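Long-range contacts in 3-phytase (Klebsiella pneumoniae, PDB 2WNH), which probably hydrolyses phytate (inositol hexakisphosphate), beginning at the 3-phosphate, as a member of the histidine acid phosphatase family: residues 84-95 / 109-120; 23-31 / 212-220. The protein carries 3 engineered substitutions. One frame throughout, in Å; residues are numbered along the deposited sequence.

Contact 1: 84-95 / 109-120; sequences GCPTAESIYVRA and VDGAFPGCGVAI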
# COMPACT_ATOMS: atom_id res chain seq x y z
N GLY B 84 -1.51 -7.42 -10.59
CA GLY B 84 -0.69 -8.27 -9.72
C GLY B 84 0.53 -8.84 -10.40
O GLY B 84 1.09 -8.23 -11.31
N CYS B 85 0.97 -10.01 -9.96
CA CYS B 85 2.18 -10.59 -10.49
C CYS B 85 1.92 -11.35 -11.78
O CYS B 85 0.82 -11.88 -11.98
CB CYS B 85 2.89 -11.46 -9.45
SG CYS B 85 3.52 -10.48 -8.04
N PRO B 86 2.92 -11.37 -12.67
CA PRO B 86 2.79 -11.97 -13.99
C PRO B 86 2.89 -13.49 -13.92
O PRO B 86 3.23 -14.05 -12.86
CB PRO B 86 3.99 -11.37 -14.75
CG PRO B 86 5.02 -11.18 -13.68
CD PRO B 86 4.26 -10.78 -12.47
N THR B 87 2.60 -14.14 -15.04
CA THR B 87 2.82 -15.56 -15.24
C THR B 87 3.79 -15.70 -16.40
O THR B 87 4.22 -14.68 -16.96
CB THR B 87 1.50 -16.28 -15.57
OG1 THR B 87 0.86 -15.65 -16.70
CG2 THR B 87 0.56 -16.21 -14.35
N ALA B 88 4.12 -16.94 -16.78
CA ALA B 88 5.01 -17.18 -17.93
C ALA B 88 4.44 -16.60 -19.22
O ALA B 88 5.20 -16.15 -20.08
CB ALA B 88 5.30 -18.69 -18.09
N GLU B 89 3.11 -16.56 -19.34
CA GLU B 89 2.44 -15.95 -20.50
C GLU B 89 2.58 -14.41 -20.63
O GLU B 89 2.36 -13.85 -21.70
CB GLU B 89 0.97 -16.38 -20.48
CG GLU B 89 0.17 -16.07 -21.74
CD GLU B 89 -1.29 -16.49 -21.59
OE1 GLU B 89 -1.63 -17.21 -20.62
OE2 GLU B 89 -2.09 -16.08 -22.46
N SER B 90 2.98 -13.75 -19.54
CA SER B 90 3.02 -12.30 -19.49
C SER B 90 4.27 -11.77 -20.17
O SER B 90 4.20 -10.80 -20.92
CB SER B 90 3.04 -11.80 -18.04
OG SER B 90 1.91 -12.23 -17.29
N ILE B 91 5.43 -12.35 -19.84
CA ILE B 91 6.73 -11.79 -20.26
C ILE B 91 7.79 -12.87 -20.39
O ILE B 91 7.78 -13.88 -19.66
CB ILE B 91 7.20 -10.66 -19.27
CG1 ILE B 91 8.41 -9.85 -19.82
CG2 ILE B 91 7.46 -11.22 -17.86
CD1 ILE B 91 8.72 -8.65 -18.96
N TYR B 92 8.69 -12.66 -21.36
CA TYR B 92 9.93 -13.42 -21.45
C TYR B 92 11.05 -12.42 -21.59
O TYR B 92 11.01 -11.57 -22.50
CB TYR B 92 9.94 -14.42 -22.63
CG TYR B 92 11.17 -15.30 -22.65
CD1 TYR B 92 11.28 -16.42 -21.82
CD2 TYR B 92 12.26 -15.00 -23.48
CE1 TYR B 92 12.43 -17.22 -21.82
CE2 TYR B 92 13.40 -15.80 -23.50
CZ TYR B 92 13.48 -16.90 -22.67
OH TYR B 92 14.64 -17.66 -22.69
N VAL B 93 12.03 -12.51 -20.69
CA VAL B 93 13.16 -11.56 -20.70
C VAL B 93 14.44 -12.27 -21.08
O VAL B 93 14.86 -13.23 -20.41
CB VAL B 93 13.33 -10.86 -19.33
CG1 VAL B 93 14.45 -9.83 -19.40
CG2 VAL B 93 12.00 -10.19 -18.89
N ARG B 94 15.07 -11.80 -22.16
CA ARG B 94 16.34 -12.34 -22.62
C ARG B 94 17.40 -11.22 -22.64
O ARG B 94 17.27 -10.25 -23.38
CB ARG B 94 16.17 -12.98 -24.01
CG ARG B 94 17.49 -13.56 -24.55
CD ARG B 94 17.23 -14.60 -25.62
NE ARG B 94 18.45 -14.94 -26.36
CZ ARG B 94 18.50 -15.93 -27.24
NH1 ARG B 94 17.41 -16.69 -27.41
NH2 ARG B 94 19.62 -16.18 -27.92
N ALA B 95 18.40 -11.35 -21.78
CA ALA B 95 19.47 -10.37 -21.64
C ALA B 95 20.77 -10.89 -22.22
O ALA B 95 21.11 -12.07 -22.06
CB ALA B 95 19.67 -10.01 -20.17
N VAL B 109 12.17 -5.52 -14.73
CA VAL B 109 11.05 -6.33 -14.20
C VAL B 109 10.82 -6.09 -12.70
O VAL B 109 9.69 -6.21 -12.20
CB VAL B 109 11.17 -7.84 -14.55
CG1 VAL B 109 10.91 -8.03 -16.04
CG2 VAL B 109 12.54 -8.40 -14.14
N ASP B 110 11.89 -5.73 -11.99
CA ASP B 110 11.83 -5.24 -10.59
C ASP B 110 10.86 -4.05 -10.48
O ASP B 110 10.00 -4.00 -9.60
CB ASP B 110 13.26 -4.82 -10.16
CG ASP B 110 13.48 -4.84 -8.63
OD1 ASP B 110 12.58 -5.15 -7.83
OD2 ASP B 110 14.63 -4.53 -8.25
N GLY B 111 10.96 -3.11 -11.42
CA GLY B 111 10.06 -1.95 -11.48
C GLY B 111 8.67 -2.31 -12.00
O GLY B 111 7.64 -1.90 -11.43
N ALA B 112 8.63 -3.06 -13.09
CA ALA B 112 7.35 -3.35 -13.77
C ALA B 112 6.43 -4.23 -12.95
O ALA B 112 5.22 -4.08 -13.06
CB ALA B 112 7.58 -3.97 -15.17
N PHE B 113 7.00 -5.13 -12.14
CA PHE B 113 6.22 -6.09 -11.34
C PHE B 113 6.70 -6.06 -9.90
O PHE B 113 7.45 -6.93 -9.47
CB PHE B 113 6.39 -7.49 -11.95
CG PHE B 113 6.06 -7.55 -13.43
CD1 PHE B 113 4.73 -7.52 -13.85
CD2 PHE B 113 7.07 -7.60 -14.38
CE1 PHE B 113 4.41 -7.57 -15.23
CE2 PHE B 113 6.79 -7.64 -15.75
CZ PHE B 113 5.46 -7.64 -16.19
N PRO B 114 6.32 -5.00 -9.16
CA PRO B 114 6.89 -4.77 -7.81
C PRO B 114 6.79 -5.98 -6.87
O PRO B 114 5.70 -6.51 -6.65
CB PRO B 114 6.08 -3.59 -7.29
CG PRO B 114 5.68 -2.82 -8.57
CD PRO B 114 5.35 -3.96 -9.54
N GLY B 115 7.94 -6.42 -6.36
CA GLY B 115 8.02 -7.51 -5.38
C GLY B 115 7.67 -8.89 -5.89
O GLY B 115 7.51 -9.82 -5.11
N CYS B 116 7.55 -9.03 -7.21
CA CYS B 116 7.10 -10.29 -7.82
C CYS B 116 8.19 -11.37 -8.06
O CYS B 116 7.87 -12.48 -8.53
CB CYS B 116 6.33 -10.00 -9.13
SG CYS B 116 4.82 -9.11 -8.82
N GLY B 117 9.44 -11.07 -7.75
CA GLY B 117 10.57 -12.00 -8.01
C GLY B 117 10.59 -12.57 -9.43
O GLY B 117 10.76 -13.78 -9.62
N VAL B 118 10.40 -11.70 -10.43
CA VAL B 118 10.43 -12.11 -11.84
C VAL B 118 11.87 -12.40 -12.25
O VAL B 118 12.77 -11.58 -12.02
CB VAL B 118 9.77 -11.07 -12.75
CG1 VAL B 118 9.80 -11.54 -14.22
CG2 VAL B 118 8.31 -10.82 -12.30
N ALA B 119 12.08 -13.59 -12.82
CA ALA B 119 13.42 -13.99 -13.28
C ALA B 119 13.70 -13.54 -14.71
O ALA B 119 12.78 -13.17 -15.47
CB ALA B 119 13.61 -15.50 -13.15
N ILE B 120 14.97 -13.55 -15.07
CA ILE B 120 15.39 -13.22 -16.42
C ILE B 120 16.16 -14.43 -17.00
O ILE B 120 16.47 -15.40 -16.27
CB ILE B 120 16.25 -11.92 -16.46
CG1 ILE B 120 17.53 -12.11 -15.64
CG2 ILE B 120 15.42 -10.73 -15.96
CD1 ILE B 120 18.70 -11.30 -16.15
O HOH W 1 11.49 -13.77 -18.02
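Cys85 and Cys116 are joined by a disulfide, SG to SG 2.0 Å with a chi3 of -78°, at the end of the type II turn from Phe113 to Cys116.

Beside the covalent link lies a CH-pi contact. CG of Pro86 stands over one face of the Phe113 ring, 3.8 Å from its centroid, while CB of Ala112 meets the opposite face. The same CG touches Val118 CG2 at 3.6 Å, so one corner of the proline serves both ring and valine.

Apolar packing carries the contact onward. Ile91 CD1 reaches the ring edge at Phe113 CE2 (3.9 Å), and also Val109 CG1 (3.7 Å). With chi1 at -177°, Val93 splits its branches between two partners: CG2 lies against Val109 CG1 and CG1 against Ile120 CG2, each 3.7 Å away. The polar link is indirect, one water accepting from Val93 N and donating to Ala119 O.

Strand 91-95 leads into helix 99-112 and the chain then returns beside the strand; the disulfide ties the approach to this strand-helix unit to its exit. Trp284 of the parallel strand 284-289 packs on Ile91 and Phe113, Ala105 of helix 99-112 on Val93, Ala95 and Ile120, and Arg76 of helix 58-77 on Phe113.

Contact 2: 23-31 / 212-220; sequences SRHGIRPPT and ETLRLGWSE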
# COMPACT_ATOMS: atom_id res chain seq x y z
N SER B 23 16.09 -3.01 -25.31
CA SER B 23 16.56 -1.99 -24.39
C SER B 23 18.08 -1.96 -24.37
O SER B 23 18.72 -3.01 -24.45
CB SER B 23 16.10 -2.33 -22.97
OG SER B 23 16.53 -1.36 -22.03
N ARG B 24 18.65 -0.76 -24.21
CA ARG B 24 20.06 -0.62 -23.89
C ARG B 24 20.19 -0.88 -22.40
O ARG B 24 19.25 -0.63 -21.63
CB ARG B 24 20.57 0.81 -24.20
CG ARG B 24 22.09 0.93 -24.07
CD ARG B 24 22.59 2.38 -24.19
NE ARG B 24 24.02 2.43 -23.82
CZ ARG B 24 24.74 3.54 -23.67
NH1 ARG B 24 24.19 4.73 -23.87
NH2 ARG B 24 26.02 3.46 -23.28
N HIS B 25 21.36 -1.36 -21.98
CA HIS B 25 21.65 -1.40 -20.55
C HIS B 25 21.60 0.02 -19.95
O HIS B 25 21.63 1.03 -20.67
CB HIS B 25 22.99 -2.08 -20.31
CG HIS B 25 24.13 -1.40 -20.99
ND1 HIS B 25 24.64 -0.19 -20.56
CD2 HIS B 25 24.85 -1.76 -22.08
CE1 HIS B 25 25.63 0.17 -21.36
NE2 HIS B 25 25.78 -0.77 -22.29
N GLY B 26 21.46 0.10 -18.63
CA GLY B 26 21.48 1.38 -17.92
C GLY B 26 22.88 1.94 -17.77
O GLY B 26 23.85 1.43 -18.36
N ILE B 27 22.99 3.01 -16.99
CA ILE B 27 24.26 3.72 -16.79
C ILE B 27 25.38 2.81 -16.28
O ILE B 27 25.20 2.03 -15.36
CB ILE B 27 24.06 4.93 -15.84
CG1 ILE B 27 22.98 5.87 -16.41
CG2 ILE B 27 25.40 5.65 -15.55
CD1 ILE B 27 22.36 6.76 -15.35
N ARG B 28 26.55 2.92 -16.92
CA ARG B 28 27.78 2.22 -16.49
C ARG B 28 28.93 3.24 -16.47
O ARG B 28 28.85 4.26 -17.17
CB ARG B 28 28.17 1.12 -17.50
CG ARG B 28 28.18 1.60 -18.95
CD ARG B 28 29.06 0.68 -19.82
NE ARG B 28 29.14 1.19 -21.18
CZ ARG B 28 29.88 2.23 -21.56
NH1 ARG B 28 30.66 2.88 -20.69
NH2 ARG B 28 29.87 2.61 -22.84
N PRO B 29 30.00 2.94 -15.70
CA PRO B 29 31.24 3.73 -15.84
C PRO B 29 31.85 3.34 -17.18
O PRO B 29 31.35 2.42 -17.85
CB PRO B 29 32.12 3.21 -14.70
CG PRO B 29 31.16 2.46 -13.76
CD PRO B 29 30.15 1.87 -14.71
N PRO B 30 32.95 4.01 -17.59
CA PRO B 30 33.62 3.56 -18.81
C PRO B 30 33.96 2.07 -18.71
O PRO B 30 34.16 1.55 -17.62
CB PRO B 30 34.94 4.39 -18.80
CG PRO B 30 35.08 4.90 -17.41
CD PRO B 30 33.66 5.13 -16.94
N THR B 31 34.04 1.37 -19.84
CA THR B 31 34.58 0.02 -19.79
C THR B 31 36.09 0.10 -19.54
O THR B 31 36.69 1.16 -19.68
CB THR B 31 34.35 -0.71 -21.09
OG1 THR B 31 35.12 -0.06 -22.10
CG2 THR B 31 32.87 -0.68 -21.50
N GLU B 212 30.74 9.86 -24.63
CA GLU B 212 29.88 8.87 -23.93
C GLU B 212 30.15 8.85 -22.42
O GLU B 212 29.21 8.86 -21.62
CB GLU B 212 30.05 7.48 -24.52
CG GLU B 212 29.08 6.42 -23.94
CD GLU B 212 27.61 6.65 -24.29
OE1 GLU B 212 27.30 7.18 -25.39
OE2 GLU B 212 26.74 6.26 -23.47
N THR B 213 31.43 8.83 -22.04
CA THR B 213 31.80 8.83 -20.62
C THR B 213 31.27 10.08 -19.88
O THR B 213 30.76 9.97 -18.75
CB THR B 213 33.34 8.70 -20.44
OG1 THR B 213 33.80 7.52 -21.12
CG2 THR B 213 33.72 8.64 -18.96
N LEU B 214 31.39 11.24 -20.51
CA LEU B 214 30.87 12.47 -19.93
C LEU B 214 29.35 12.43 -19.83
O LEU B 214 28.78 12.79 -18.80
CB LEU B 214 31.36 13.70 -20.71
CG LEU B 214 32.89 13.88 -20.69
CD1 LEU B 214 33.25 15.00 -21.64
CD2 LEU B 214 33.44 14.17 -19.30
N ARG B 215 28.69 11.96 -20.90
CA ARG B 215 27.23 11.83 -20.90
C ARG B 215 26.76 10.89 -19.81
O ARG B 215 25.78 11.17 -19.11
CB ARG B 215 26.73 11.32 -22.26
CG ARG B 215 25.21 11.04 -22.28
CD ARG B 215 24.91 9.55 -21.97
NE ARG B 215 25.08 8.76 -23.20
CZ ARG B 215 24.24 8.80 -24.22
NH1 ARG B 215 23.16 9.56 -24.18
NH2 ARG B 215 24.48 8.08 -25.31
N LEU B 216 27.44 9.75 -19.68
CA LEU B 216 27.13 8.77 -18.62
C LEU B 216 27.39 9.34 -17.22
O LEU B 216 26.54 9.21 -16.34
CB LEU B 216 27.89 7.45 -18.84
CG LEU B 216 27.40 6.61 -20.03
CD1 LEU B 216 28.42 5.53 -20.37
CD2 LEU B 216 26.01 6.02 -19.78
N GLY B 217 28.53 10.02 -17.02
CA GLY B 217 28.80 10.70 -15.73
C GLY B 217 27.79 11.78 -15.33
O GLY B 217 27.46 11.91 -14.13
N TRP B 218 27.31 12.56 -16.32
CA TRP B 218 26.21 13.52 -16.11
C TRP B 218 24.96 12.77 -15.64
O TRP B 218 24.33 13.11 -14.63
CB TRP B 218 25.86 14.32 -17.39
CG TRP B 218 24.76 15.33 -17.11
CD1 TRP B 218 23.40 15.18 -17.31
CD2 TRP B 218 24.93 16.62 -16.49
NE1 TRP B 218 22.73 16.30 -16.87
CE2 TRP B 218 23.64 17.21 -16.38
CE3 TRP B 218 26.05 17.35 -16.06
CZ2 TRP B 218 23.44 18.49 -15.82
CZ3 TRP B 218 25.85 18.63 -15.50
CH2 TRP B 218 24.55 19.18 -15.40
N SER B 219 24.61 11.74 -16.41
CA SER B 219 23.39 10.97 -16.17
C SER B 219 23.41 10.26 -14.82
O SER B 219 22.35 10.06 -14.20
CB SER B 219 23.20 9.95 -17.29
OG SER B 219 23.14 10.62 -18.54
N GLU B 220 24.61 9.88 -14.40
CA GLU B 220 24.90 9.22 -13.11
C GLU B 220 24.67 10.12 -11.89
O GLU B 220 24.59 9.63 -10.75
CB GLU B 220 26.38 8.74 -13.12
CG GLU B 220 26.93 8.14 -11.81
CD GLU B 220 26.43 6.71 -11.54
OE1 GLU B 220 25.56 6.23 -12.28
OE2 GLU B 220 26.92 6.06 -10.59
O HOH W 2 31.97 5.35 -21.47
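Glu212 OE2 takes three N-H groups from two arginines. Arg24 approaches end-on, giving NH1 (3.0 Å) and NH2 (2.9 Å) to this oxygen, which lies in its guanidinium plane. The two planes are 63° apart; NH1 comes in on the syn side but well out of the carboxylate plane, and NH2 from above it. Arg215, one helical turn beyond Glu212, binds side-on, with NE on OE2 and NH2 on OE1, both 3.0 Å. A bend at chi2 of Glu212 (67°) brings the carboxylate to both arginines. Ile315 O also receives Arg24 NH1, and Asn314 receives Arg215 NH1.

Arg28 meets the helix differently: Leu216 CD1 lies over one guanidinium face, 3.5 Å from NH1, while Thr31 CG2 covers the other. Arg28 O is buried here with no hydrogen-bonding partner, Leu216 CD1 lying 3.5 Å from it. In the guanidinium plane, NH1 bonds to Pro29 O and to a water that donates to Thr213 OG1, itself also hydrogen-bonded to Asn209 O. Ile27 inserts CD1 against Ser219 CB (3.8 Å), and its CG2 abuts Glu220 OE1, an oxygen bound by Thr57.

Residues 24-30 spell RHGIRPP, the RHGxRxP signature of histidine acid phosphatases, whose arginines in relatives line the phosphate pocket. Three donors on one buried oxygen should favour an ionised Glu212, consistent with a second-shell carboxylate that fixes Arg24.

In the fold
Along the chain the order is 23-31, 84-95, 109-120, 212-220, so contact 1, whose segments are only 14 residues apart, falls within the much longer excursion that contact 2 brings together. Their centres are 25 Å apart and their nearest atoms about 7 Å, without touching. Both reach the same mixed sheet: strands 14-24 and 91-95 each pair in parallel with strand 284-289. Helix 99-112 is a second bridge, since its end enters contact 1 while Arg100 and Thr104 reach the loop of contact 2. Contact 2 is buried and holds the signature loop against helix 204-219; contact 1 is peripheral, disulfide-linked and partly covered by two other subunits of the tetramer.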